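Local coordinates for protein kcn28 (Kitasatospora, PDB 6J31) that is of unknown function but has the two-domain GT-B fold and belongs to the erythromycin biosynthesis protein CIII-like family, at residues P2-I7 with I390-P395; K229-L235 with A296-H302. All blocks are in the same frame, centred on the assembly; numbering follows the deposited sequence.

Contact 1 (P2-I7 with I390-P395)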
# COMPACT_ATOMS: atom_id res chain seq x y z
N PRO A 2 10.17 -22.24 -16.34
CA PRO A 2 9.82 -22.36 -17.75
C PRO A 2 10.79 -21.66 -18.70
O PRO A 2 11.82 -21.13 -18.27
CB PRO A 2 8.43 -21.71 -17.83
CG PRO A 2 8.35 -20.83 -16.64
CD PRO A 2 9.14 -21.52 -15.57
N ARG A 3 10.44 -21.67 -19.98
CA ARG A 3 11.15 -20.92 -21.01
C ARG A 3 11.05 -19.42 -20.71
O ARG A 3 10.21 -19.01 -19.90
CB ARG A 3 10.56 -21.24 -22.39
CG ARG A 3 10.45 -22.74 -22.76
CD ARG A 3 9.29 -23.44 -22.03
NE ARG A 3 8.33 -24.09 -22.92
CZ ARG A 3 7.42 -23.44 -23.65
NH1 ARG A 3 6.58 -24.12 -24.42
NH2 ARG A 3 7.37 -22.12 -23.63
N PRO A 4 11.93 -18.59 -21.32
CA PRO A 4 11.94 -17.15 -21.01
C PRO A 4 10.56 -16.50 -20.99
O PRO A 4 9.96 -16.37 -19.92
CB PRO A 4 12.81 -16.56 -22.13
CG PRO A 4 13.77 -17.65 -22.43
CD PRO A 4 13.06 -18.96 -22.19
N GLY A 5 10.06 -16.05 -22.13
CA GLY A 5 8.73 -15.48 -22.12
C GLY A 5 8.71 -14.01 -21.74
O GLY A 5 9.61 -13.50 -21.07
N HIS A 6 7.65 -13.34 -22.16
CA HIS A 6 7.49 -11.91 -21.97
C HIS A 6 6.40 -11.67 -20.93
O HIS A 6 5.24 -12.05 -21.14
CB HIS A 6 7.15 -11.23 -23.30
CG HIS A 6 6.87 -9.76 -23.18
ND1 HIS A 6 6.23 -9.05 -24.17
CD2 HIS A 6 7.14 -8.88 -22.19
CE1 HIS A 6 6.11 -7.79 -23.80
NE2 HIS A 6 6.65 -7.66 -22.60
N ILE A 7 6.78 -11.05 -19.81
CA ILE A 7 5.87 -10.68 -18.74
C ILE A 7 5.71 -9.16 -18.76
O ILE A 7 6.71 -8.44 -18.72
CB ILE A 7 6.38 -11.15 -17.37
CG1 ILE A 7 6.44 -12.67 -17.30
CG2 ILE A 7 5.51 -10.58 -16.25
CD1 ILE A 7 7.18 -13.18 -16.09
N ILE A 390 3.26 -16.85 -10.93
CA ILE A 390 3.23 -16.16 -12.21
C ILE A 390 3.80 -17.05 -13.31
O ILE A 390 3.29 -17.08 -14.44
CB ILE A 390 4.00 -14.83 -12.11
CG1 ILE A 390 3.24 -13.85 -11.21
CG2 ILE A 390 4.20 -14.21 -13.49
CD1 ILE A 390 4.11 -12.77 -10.60
N GLU A 391 4.87 -17.78 -13.01
CA GLU A 391 5.47 -18.66 -14.01
C GLU A 391 4.53 -19.79 -14.42
O GLU A 391 4.68 -20.32 -15.53
CB GLU A 391 6.79 -19.21 -13.49
CG GLU A 391 7.91 -18.18 -13.59
CD GLU A 391 9.26 -18.71 -13.16
OE1 GLU A 391 9.31 -19.59 -12.26
OE2 GLU A 391 10.27 -18.27 -13.74
N ARG A 392 3.57 -20.17 -13.57
CA ARG A 392 2.59 -21.19 -13.95
C ARG A 392 1.72 -20.71 -15.11
O ARG A 392 1.17 -21.54 -15.85
CB ARG A 392 1.68 -21.53 -12.76
CG ARG A 392 2.34 -22.30 -11.63
CD ARG A 392 2.54 -23.79 -11.92
NE ARG A 392 1.28 -24.47 -12.22
CZ ARG A 392 1.18 -25.68 -12.75
NH1 ARG A 392 2.27 -26.38 -13.05
NH2 ARG A 392 -0.02 -26.20 -12.99
N GLN A 393 1.58 -19.40 -15.27
CA GLN A 393 0.80 -18.82 -16.36
C GLN A 393 1.59 -18.71 -17.66
O GLN A 393 0.99 -18.42 -18.70
CB GLN A 393 0.28 -17.44 -15.97
CG GLN A 393 -0.80 -17.47 -14.91
CD GLN A 393 -1.93 -18.40 -15.28
OE1 GLN A 393 -2.43 -18.37 -16.40
NE2 GLN A 393 -2.34 -19.24 -14.33
N LEU A 394 2.91 -18.93 -17.63
CA LEU A 394 3.70 -18.87 -18.85
C LEU A 394 3.61 -20.17 -19.64
O LEU A 394 3.46 -21.25 -19.05
CB LEU A 394 5.16 -18.57 -18.52
CG LEU A 394 5.40 -17.27 -17.75
CD1 LEU A 394 6.88 -17.02 -17.58
CD2 LEU A 394 4.73 -16.10 -18.46
N PRO A 395 3.69 -20.10 -20.97
CA PRO A 395 3.60 -21.29 -21.82
C PRO A 395 4.80 -22.22 -21.66
O PRO A 395 5.81 -21.78 -21.11
CB PRO A 395 3.55 -20.71 -23.24
CG PRO A 395 4.23 -19.38 -23.11
CD PRO A 395 3.81 -18.87 -21.77
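The guanidinium of Arg-3 has the backbone carbonyl of Pro-395 over one face, with Pro-395 C 3.2 Å above its plane and offset toward the rim. Arg-3 NH2 lies 3.0 Å from Pro-395 O, but the angle is too poor for a hydrogen bond. The long side chain is bent at chi2 (76°) and chi3 (123°), which folds its end back over Pro-395. Arg-3 and Pro-2 are both poorly ordered, so this outer layer is only loosely defined.

The Pro-2 ring packs against the side chain of Glu-391 and crosses it at about a right angle. Pro-2 CD sits 3.7 Å from the carboxylate carbon Glu-391 CD. Both carboxylate oxygens have other partners: OE1 forms a salt bridge with Arg-31 and OE2 a hydrogen bond with His-33. Pro-2 CG also lies 4.2 Å from Leu-394 CD1. Further in, apolar side chains carry the contact. Both methyls of Leu-394 touch Ile-7: CD2 meets Ile-7 CG1 at 4.0 Å, and CD1 meets Ile-7 CD1 at 4.1 Å. Ile-7 CD1 reaches on to Ile-390 CG2 at 4.1 Å. Leu-394 closes a type I turn that starts at Glu-391 and brings the chain back toward strand 6-10. The C-terminal helix 382-391 thus packs beside the first strand of the N-terminal Rossmann-like domain, as in GT-B proteins whose last helix returns to that domain.

Contact 2 (K229-L235 with A296-H302)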
# COMPACT_ATOMS: atom_id res chain seq x y z
N LYS A 229 14.99 4.09 25.35
CA LYS A 229 13.92 3.69 24.43
C LYS A 229 13.85 4.68 23.28
O LYS A 229 14.16 5.87 23.44
CB LYS A 229 12.57 3.61 25.15
CG LYS A 229 12.54 2.57 26.27
CD LYS A 229 11.66 1.38 25.93
CE LYS A 229 11.82 0.27 26.97
NZ LYS A 229 10.74 -0.75 26.87
N VAL A 230 13.46 4.18 22.11
CA VAL A 230 13.41 4.98 20.89
C VAL A 230 11.99 4.92 20.32
O VAL A 230 11.41 3.84 20.20
CB VAL A 230 14.43 4.48 19.85
CG1 VAL A 230 14.17 5.13 18.49
CG2 VAL A 230 15.84 4.75 20.32
N ALA A 231 11.46 6.08 19.96
CA ALA A 231 10.16 6.20 19.32
C ALA A 231 10.32 6.85 17.96
O ALA A 231 11.08 7.81 17.81
CB ALA A 231 9.20 7.02 20.17
N LEU A 232 9.60 6.33 16.97
CA LEU A 232 9.56 6.92 15.63
C LEU A 232 8.14 7.37 15.34
O LEU A 232 7.20 6.58 15.47
CB LEU A 232 10.03 5.93 14.56
CG LEU A 232 9.78 6.38 13.12
CD1 LEU A 232 10.58 7.64 12.79
CD2 LEU A 232 10.07 5.27 12.12
N VAL A 233 7.99 8.64 14.97
CA VAL A 233 6.70 9.19 14.56
C VAL A 233 6.80 9.51 13.07
O VAL A 233 7.58 10.39 12.67
CB VAL A 233 6.33 10.44 15.37
CG1 VAL A 233 5.02 11.04 14.84
CG2 VAL A 233 6.22 10.11 16.84
N SER A 234 6.02 8.80 12.26
CA SER A 234 6.07 8.99 10.81
C SER A 234 4.68 8.71 10.25
O SER A 234 4.28 7.54 10.13
CB SER A 234 7.12 8.08 10.18
OG SER A 234 7.37 8.44 8.83
N LEU A 235 3.96 9.76 9.92
CA LEU A 235 2.65 9.61 9.29
C LEU A 235 2.85 9.64 7.78
O LEU A 235 2.54 10.60 7.09
CB LEU A 235 1.72 10.72 9.76
CG LEU A 235 1.67 10.98 11.27
CD1 LEU A 235 0.68 12.08 11.57
CD2 LEU A 235 1.33 9.72 12.04
N ALA A 296 13.83 0.92 17.08
CA ALA A 296 12.65 1.55 17.66
C ALA A 296 11.97 0.65 18.69
O ALA A 296 11.95 -0.58 18.57
CB ALA A 296 11.65 1.92 16.56
N ASP A 297 11.38 1.29 19.70
CA ASP A 297 10.54 0.60 20.67
C ASP A 297 9.06 0.84 20.45
O ASP A 297 8.24 0.07 20.96
CB ASP A 297 10.93 1.04 22.09
CG ASP A 297 12.37 0.67 22.44
OD1 ASP A 297 12.63 -0.52 22.73
OD2 ASP A 297 13.25 1.56 22.42
N VAL A 298 8.69 1.89 19.71
CA VAL A 298 7.31 2.14 19.33
C VAL A 298 7.32 2.93 18.03
O VAL A 298 8.29 3.62 17.71
CB VAL A 298 6.51 2.88 20.43
CG1 VAL A 298 6.90 4.34 20.48
CG2 VAL A 298 5.01 2.74 20.19
N PHE A 299 6.25 2.79 17.26
CA PHE A 299 6.13 3.38 15.93
C PHE A 299 4.76 4.02 15.81
O PHE A 299 3.74 3.33 15.95
CB PHE A 299 6.35 2.31 14.85
CG PHE A 299 6.22 2.81 13.44
CD1 PHE A 299 6.47 4.13 13.11
CD2 PHE A 299 5.87 1.93 12.43
CE1 PHE A 299 6.36 4.57 11.80
CE2 PHE A 299 5.75 2.36 11.12
CZ PHE A 299 6.00 3.68 10.80
N VAL A 300 4.72 5.33 15.59
CA VAL A 300 3.46 6.05 15.41
C VAL A 300 3.27 6.34 13.93
O VAL A 300 4.07 7.06 13.32
CB VAL A 300 3.44 7.35 16.23
CG1 VAL A 300 2.07 8.01 16.13
CG2 VAL A 300 3.81 7.09 17.68
N THR A 301 2.20 5.79 13.35
CA THR A 301 1.96 5.87 11.91
C THR A 301 0.48 6.12 11.66
O THR A 301 -0.35 5.97 12.55
CB THR A 301 2.41 4.58 11.20
OG1 THR A 301 2.03 4.63 9.82
CG2 THR A 301 1.77 3.36 11.86
N HIS A 302 0.16 6.52 10.42
CA HIS A 302 -1.24 6.65 10.03
C HIS A 302 -1.95 5.30 9.95
O HIS A 302 -3.18 5.25 10.02
CB HIS A 302 -1.39 7.33 8.67
CG HIS A 302 -1.45 8.83 8.73
ND1 HIS A 302 -2.25 9.52 9.62
CD2 HIS A 302 -0.85 9.77 7.96
CE1 HIS A 302 -2.11 10.82 9.42
NE2 HIS A 302 -1.26 11.00 8.42
O HOH W 1 10.91 -1.97 24.49
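Asp-297 grips the start of strand 229-234 at two points. Its OD2 accepts Val-230 N at 2.6 Å through the anti lone pair, and its backbone N gives a hydrogen bond to Val-230 O, also 2.6 Å. Val-298 N adds a weak bond to the same oxygen. The other carboxylate oxygen, Asp-297 OD1, accepts a hydrogen bond from a water, which itself accepts one from Lys-229 NZ. The two opposite charges are therefore bridged by water and not in direct contact.

Farther along, the strands pair in parallel register. Leu-232 N bonds to Val-298 O, Val-300 N to Leu-232 O at 2.8 Å, and Ser-234 N to Val-300 O. The last two are nearly straight, at 174° and 173°. On one face of the pair, Ala-231 CB touches Val-298 CG1 at 3.5 Å, and Val-233 lies alongside Val-300. On the other face, Phe-299 CG stands anti to the backbone N (chi1 179°), which lays the ring alongside Leu-232, with Leu-232 CD2 3.8 Å from Phe-299 CE1. Leu-232 O and Ser-234 CB lie at the ring edge, in its plane.

Past the strands, Leu-235 CB sits over one face of His-302 in a CH-pi contact, 3.5 Å from the ring centroid; the two side chains cross at about a right angle. His-302 ND1 is hydrogen-bonded to Ala-321 O, which limits the turning of the ring. Helix 243-253 packs on the face of Ala-231, Val-233 and Val-300, while helix 289-294 packs on that of Leu-232 and Phe-299. Strands 259-264 and 318-320 flank the pair in the six-stranded parallel sheet.

Contact 2 lies in the buried centre of one domain. Contact 1 lies partly at the surface of the other, where the two chain ends meet. Their centres are 42 Å apart, on opposite sides of the chain's centre, and they share no secondary-structure element. Along the sequence, 229-235 with 296-302 is nested inside the loop closed by 2-7 with 390-395. The chemistry follows the setting. Contact 2 joins neighbouring strands through a ladder of backbone bonds, with apolar side chains on both faces. Contact 1 joins a strand and its leading loop to a helix end by side-chain packing, and its outer residues are exposed.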